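PDB 1VKZ: phosphoribosylamine--glycine ligase from Thermotoga maritima, which catalyses the ATP-dependent joining of glycine to 5-phosphoribosylamine, giving glycinamide ribonucleotide, ADP and phosphate in de novo purine biosynthesis. Local coordinates for residues L197-I210 and I248-E260. Numbering follows the deposited sequence.
Sequences LSAMAVVNGRNFVI and IEELFDKTLWGVE
Phe252 of helix 248-260 packs against Phe208, Ile210, Ala199 and Ala201 of a beta hairpin in the ATP-grasp domain, where the helix packs on one face of an antiparallel sheet with strand 207-210 at one edge. Followed from CB to the ring tip, Phe252 passes from Phe208 to Ile210 and then to the alanines. CB sits over the face of the Phe208 ring, 3.7 Å from its centroid, a CH-pi contact. CG faces the CE2-CD2 side of Phe208, but the two rings, inclined by 30°, are slid apart and barely overlap. CD2 lies 3.8 Å from CD1 of Ile210, and CE2 touches CG1 of Ile210 and CB of Ala199; CE1 and CZ lean on CB of Ala201, which stands over the ring face, while the carbonyl O of Ala199 comes at the ring edge. Phe208 reaches the helix with CG set between backbone N and carbonyl carbon (chi1 61°), and its CD1 meets Leu256 CD1 at 3.5 Å. Nearer the start of the helix, Ile248 CG2 packs on Ala199 CB. Toward the other edge of the same sheet, Thr255 OG1 hydrogen-bonds Leu251 O and Tyr286 OH, tying the helix to strand 280-287. At the type II' turn, Arg206 lies alongside Trp257, with Trp257 CB over its guanidinium. Arg206 NH1, in a bent salt-bridge hydrogen bond (132° at the hydrogen), reaches Glu260 OE1 at 2.8 Å from above the carboxylate plane.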
loop_
_atom_site.group_PDB
_atom_site.type_symbol
_atom_site.label_atom_id
_atom_site.label_comp_id
_atom_site.label_asym_id
_atom_site.label_seq_id
_atom_site.Cartn_x
_atom_site.Cartn_y
_atom_site.Cartn_z
ATOM N N LEU A 197 0.601 1.917 12.776
ATOM C CA LEU A 197 1.074 3.084 12.038
ATOM C C LEU A 197 1.937 2.676 10.838
ATOM O O LEU A 197 2.701 1.738 10.895
ATOM C CB LEU A 197 1.902 3.957 12.966
ATOM C CG LEU A 197 2.589 5.194 12.401
ATOM C CD1 LEU A 197 1.572 6.274 11.957
ATOM C CD2 LEU A 197 3.543 5.741 13.456
ATOM N N SER A 198 1.815 3.404 9.747
ATOM C CA SER A 198 2.563 3.080 8.560
ATOM C C SER A 198 3.576 4.173 8.363
ATOM O O SER A 198 3.328 5.316 8.735
ATOM C CB SER A 198 1.650 2.966 7.333
ATOM O OG SER A 198 1.376 4.230 6.739
ATOM N N ALA A 199 4.725 3.819 7.802
ATOM C CA ALA A 199 5.678 4.803 7.375
ATOM C C ALA A 199 6.175 4.447 5.964
ATOM O O ALA A 199 6.388 3.309 5.655
ATOM C CB ALA A 199 6.773 4.891 8.368
HETATM N N MSE A 200 6.321 5.450 5.121
HETATM C CA MSE A 200 6.628 5.287 3.717
HETATM C C MSE A 200 7.756 6.207 3.334
HETATM O O MSE A 200 7.827 7.362 3.745
HETATM C CB MSE A 200 5.413 5.652 2.848
HETATM C CG MSE A 200 4.646 4.471 2.286
HETATM SE SE MSE A 200 2.713 4.888 2.024
HETATM C CE MSE A 200 2.221 4.574 3.985
ATOM N N ALA A 201 8.625 5.711 2.489
ATOM C CA ALA A 201 9.720 6.529 2.037
ATOM C C ALA A 201 10.044 6.299 0.556
ATOM O O ALA A 201 9.867 5.191 0.001
ATOM C CB ALA A 201 10.928 6.276 2.904
ATOM N N VAL A 202 10.522 7.378 -0.064
ATOM C CA VAL A 202 11.212 7.308 -1.351
ATOM C C VAL A 202 12.663 7.065 -1.009
ATOM O O VAL A 202 13.214 7.725 -0.142
ATOM C CB VAL A 202 11.073 8.604 -2.191
ATOM C CG1 VAL A 202 11.531 8.356 -3.596
ATOM C CG2 VAL A 202 9.628 9.089 -2.225
ATOM N N VAL A 203 13.259 6.118 -1.708
ATOM C CA VAL A 203 14.523 5.517 -1.343
ATOM C C VAL A 203 15.456 5.378 -2.571
ATOM O O VAL A 203 15.012 5.018 -3.667
ATOM C CB VAL A 203 14.318 4.120 -0.750
ATOM C CG1 VAL A 203 15.672 3.451 -0.503
ATOM C CG2 VAL A 203 13.505 4.176 0.539
ATOM N N ASN A 204 16.740 5.683 -2.354
ATOM C CA ASN A 204 17.840 5.421 -3.310
ATOM C C ASN A 204 19.017 4.965 -2.507
ATOM O O ASN A 204 19.682 5.771 -1.870
ATOM C CB ASN A 204 18.230 6.685 -4.115
ATOM C CG ASN A 204 19.459 6.467 -5.048
ATOM O OD1 ASN A 204 19.729 5.360 -5.548
ATOM N ND2 ASN A 204 20.179 7.548 -5.298
ATOM N N GLY A 205 19.253 3.660 -2.523
ATOM C CA GLY A 205 20.345 3.054 -1.799
ATOM C C GLY A 205 20.150 3.334 -0.341
ATOM O O GLY A 205 19.183 2.854 0.226
ATOM N N ARG A 206 21.039 4.135 0.255
ATOM C CA ARG A 206 20.974 4.458 1.681
ATOM C C ARG A 206 20.300 5.786 1.975
ATOM O O ARG A 206 19.993 6.077 3.125
ATOM C CB ARG A 206 22.369 4.452 2.287
ATOM C CG ARG A 206 22.948 3.064 2.443
ATOM C CD ARG A 206 22.499 2.334 3.693
ATOM N NE ARG A 206 23.224 2.708 4.913
ATOM C CZ ARG A 206 24.474 2.361 5.190
ATOM N NH1 ARG A 206 25.176 1.648 4.321
ATOM N NH2 ARG A 206 25.048 2.750 6.329
ATOM N N ASN A 207 20.051 6.578 0.937
ATOM C CA ASN A 207 19.296 7.804 1.059
ATOM C C ASN A 207 17.817 7.528 1.002
ATOM O O ASN A 207 17.392 6.696 0.218
ATOM C CB ASN A 207 19.676 8.712 -0.082
ATOM C CG ASN A 207 21.137 8.905 -0.147
ATOM O OD1 ASN A 207 21.765 9.056 0.893
ATOM N ND2 ASN A 207 21.717 8.844 -1.354
ATOM N N PHE A 208 17.040 8.222 1.838
ATOM C CA PHE A 208 15.580 8.135 1.806
ATOM C C PHE A 208 14.921 9.432 2.287
ATOM O O PHE A 208 15.506 10.181 3.069
ATOM C CB PHE A 208 15.077 6.948 2.653
ATOM C CG PHE A 208 15.435 7.041 4.115
ATOM C CD1 PHE A 208 16.655 6.587 4.576
ATOM C CD2 PHE A 208 14.557 7.556 5.017
ATOM C CE1 PHE A 208 16.986 6.668 5.931
ATOM C CE2 PHE A 208 14.897 7.655 6.367
ATOM C CZ PHE A 208 16.110 7.208 6.813
ATOM N N VAL A 209 13.697 9.684 1.832
ATOM C CA VAL A 209 12.881 10.743 2.419
ATOM C C VAL A 209 11.618 10.093 2.899
ATOM O O VAL A 209 11.033 9.280 2.198
ATOM C CB VAL A 209 12.610 11.946 1.466
ATOM C CG1 VAL A 209 13.863 12.269 0.675
ATOM C CG2 VAL A 209 11.461 11.722 0.515
ATOM N N ILE A 210 11.209 10.426 4.114
ATOM C CA ILE A 210 9.949 9.911 4.668
ATOM C C ILE A 210 8.794 10.774 4.191
ATOM O O ILE A 210 8.862 11.980 4.239
ATOM C CB ILE A 210 10.002 9.864 6.193
ATOM C CG1 ILE A 210 11.070 8.875 6.638
ATOM C CG2 ILE A 210 8.651 9.419 6.736
ATOM C CD1 ILE A 210 11.228 8.742 8.091
ATOM N N ILE A 248 11.738 5.906 13.885
ATOM C CA ILE A 248 11.246 5.444 12.588
ATOM C C ILE A 248 12.313 5.575 11.538
ATOM O O ILE A 248 12.465 4.689 10.688
ATOM C CB ILE A 248 9.948 6.199 12.164
ATOM C CG1 ILE A 248 8.750 5.637 12.948
ATOM C CG2 ILE A 248 9.664 6.005 10.689
ATOM C CD1 ILE A 248 7.403 6.348 12.698
ATOM N N GLU A 249 13.036 6.694 11.590
ATOM C CA GLU A 249 14.176 6.945 10.710
ATOM C C GLU A 249 15.251 5.887 10.873
ATOM O O GLU A 249 15.851 5.445 9.906
ATOM C CB GLU A 249 14.803 8.294 11.040
ATOM C CG GLU A 249 14.006 9.508 10.589
ATOM C CD GLU A 249 14.739 10.819 10.868
ATOM O OE1 GLU A 249 15.213 11.016 12.011
ATOM O OE2 GLU A 249 14.832 11.671 9.949
ATOM N N GLU A 250 15.484 5.504 12.123
ATOM C CA GLU A 250 16.491 4.517 12.473
ATOM C C GLU A 250 16.108 3.146 11.945
ATOM O O GLU A 250 16.979 2.385 11.545
ATOM C CB GLU A 250 16.678 4.494 13.993
ATOM C CG GLU A 250 17.763 3.561 14.501
ATOM C CD GLU A 250 18.063 3.756 15.989
ATOM O OE1 GLU A 250 18.185 4.935 16.444
ATOM O OE2 GLU A 250 18.192 2.728 16.706
ATOM N N LEU A 251 14.808 2.838 11.929
ATOM C CA LEU A 251 14.310 1.603 11.292
ATOM C C LEU A 251 14.600 1.581 9.801
ATOM O O LEU A 251 15.000 0.535 9.255
ATOM C CB LEU A 251 12.807 1.420 11.536
ATOM C CG LEU A 251 12.407 0.974 12.943
ATOM C CD1 LEU A 251 10.864 0.921 13.108
ATOM C CD2 LEU A 251 13.070 -0.362 13.308
ATOM N N PHE A 252 14.379 2.715 9.139
ATOM C CA PHE A 252 14.721 2.864 7.720
ATOM C C PHE A 252 16.216 2.696 7.455
ATOM O O PHE A 252 16.607 1.965 6.528
ATOM C CB PHE A 252 14.257 4.217 7.210
ATOM C CG PHE A 252 12.836 4.240 6.786
ATOM C CD1 PHE A 252 12.421 3.499 5.704
ATOM C CD2 PHE A 252 11.910 5.016 7.458
ATOM C CE1 PHE A 252 11.098 3.523 5.315
ATOM C CE2 PHE A 252 10.598 5.054 7.066
ATOM C CZ PHE A 252 10.192 4.316 6.002
ATOM N N ASP A 253 17.039 3.350 8.276
ATOM C CA ASP A 253 18.479 3.236 8.128
ATOM C C ASP A 253 18.962 1.797 8.272
ATOM O O ASP A 253 19.796 1.353 7.474
ATOM C CB ASP A 253 19.234 4.141 9.114
ATOM C CG ASP A 253 19.674 5.464 8.482
ATOM O OD1 ASP A 253 19.875 5.503 7.229
ATOM O OD2 ASP A 253 19.858 6.506 9.179
ATOM N N LYS A 254 18.472 1.078 9.284
ATOM C CA LYS A 254 18.998 -0.255 9.574
ATOM C C LYS A 254 18.528 -1.235 8.518
ATOM O O LYS A 254 19.258 -2.137 8.140
ATOM C CB LYS A 254 18.627 -0.728 10.971
ATOM C CG LYS A 254 19.628 -0.407 12.103
ATOM C CD LYS A 254 19.088 -0.998 13.428
ATOM C CE LYS A 254 20.162 -1.243 14.500
ATOM N NZ LYS A 254 20.480 -0.026 15.336
ATOM N N THR A 255 17.323 -1.001 8.002
ATOM C CA THR A 255 16.759 -1.767 6.882
ATOM C C THR A 255 17.537 -1.556 5.603
ATOM O O THR A 255 17.834 -2.508 4.886
ATOM C CB THR A 255 15.301 -1.369 6.656
ATOM O OG1 THR A 255 14.521 -1.716 7.809
ATOM C CG2 THR A 255 14.669 -2.193 5.526
ATOM N N LEU A 256 17.866 -0.313 5.301
ATOM C CA LEU A 256 18.645 -0.022 4.099
ATOM C C LEU A 256 20.083 -0.494 4.183
ATOM O O LEU A 256 20.652 -0.966 3.177
ATOM C CB LEU A 256 18.578 1.461 3.780
ATOM C CG LEU A 256 17.139 1.880 3.522
ATOM C CD1 LEU A 256 17.047 3.363 3.264
ATOM C CD2 LEU A 256 16.575 1.054 2.372
ATOM N N TRP A 257 20.691 -0.358 5.358
ATOM C CA TRP A 257 22.027 -0.926 5.593
ATOM C C TRP A 257 21.991 -2.437 5.354
ATOM O O TRP A 257 22.850 -2.975 4.628
ATOM C CB TRP A 257 22.556 -0.579 6.991
ATOM C CG TRP A 257 23.660 -1.456 7.457
ATOM C CD1 TRP A 257 23.658 -2.256 8.559
ATOM C CD2 TRP A 257 24.918 -1.655 6.818
ATOM N NE1 TRP A 257 24.842 -2.941 8.653
ATOM C CE2 TRP A 257 25.634 -2.592 7.586
ATOM C CE3 TRP A 257 25.511 -1.152 5.646
ATOM C CZ2 TRP A 257 26.915 -3.021 7.235
ATOM C CZ3 TRP A 257 26.782 -1.586 5.291
ATOM C CH2 TRP A 257 27.466 -2.502 6.081
ATOM N N GLY A 258 20.992 -3.109 5.924
ATOM C CA GLY A 258 20.862 -4.541 5.761
ATOM C C GLY A 258 20.778 -4.952 4.304
ATOM O O GLY A 258 21.427 -5.910 3.897
ATOM N N VAL A 259 20.011 -4.213 3.501
ATOM C CA VAL A 259 19.949 -4.456 2.033
ATOM C C VAL A 259 21.325 -4.303 1.387
ATOM O O VAL A 259 21.728 -5.132 0.554
ATOM C CB VAL A 259 18.961 -3.508 1.314
ATOM C CG1 VAL A 259 18.929 -3.799 -0.198
ATOM C CG2 VAL A 259 17.541 -3.617 1.886
ATOM N N GLU A 260 22.044 -3.242 1.746
ATOM C CA GLU A 260 23.369 -3.022 1.187
ATOM C C GLU A 260 24.298 -4.135 1.624
ATOM O O GLU A 260 25.014 -4.673 0.808
ATOM C CB GLU A 260 23.951 -1.675 1.600
ATOM C CG GLU A 260 23.710 -0.540 0.610
ATOM C CD GLU A 260 24.640 0.661 0.867
ATOM O OE1 GLU A 260 25.533 0.604 1.779
ATOM O OE2 GLU A 260 24.475 1.677 0.142
HETATM O O HOH W 1 20.241 0.178 -0.058
#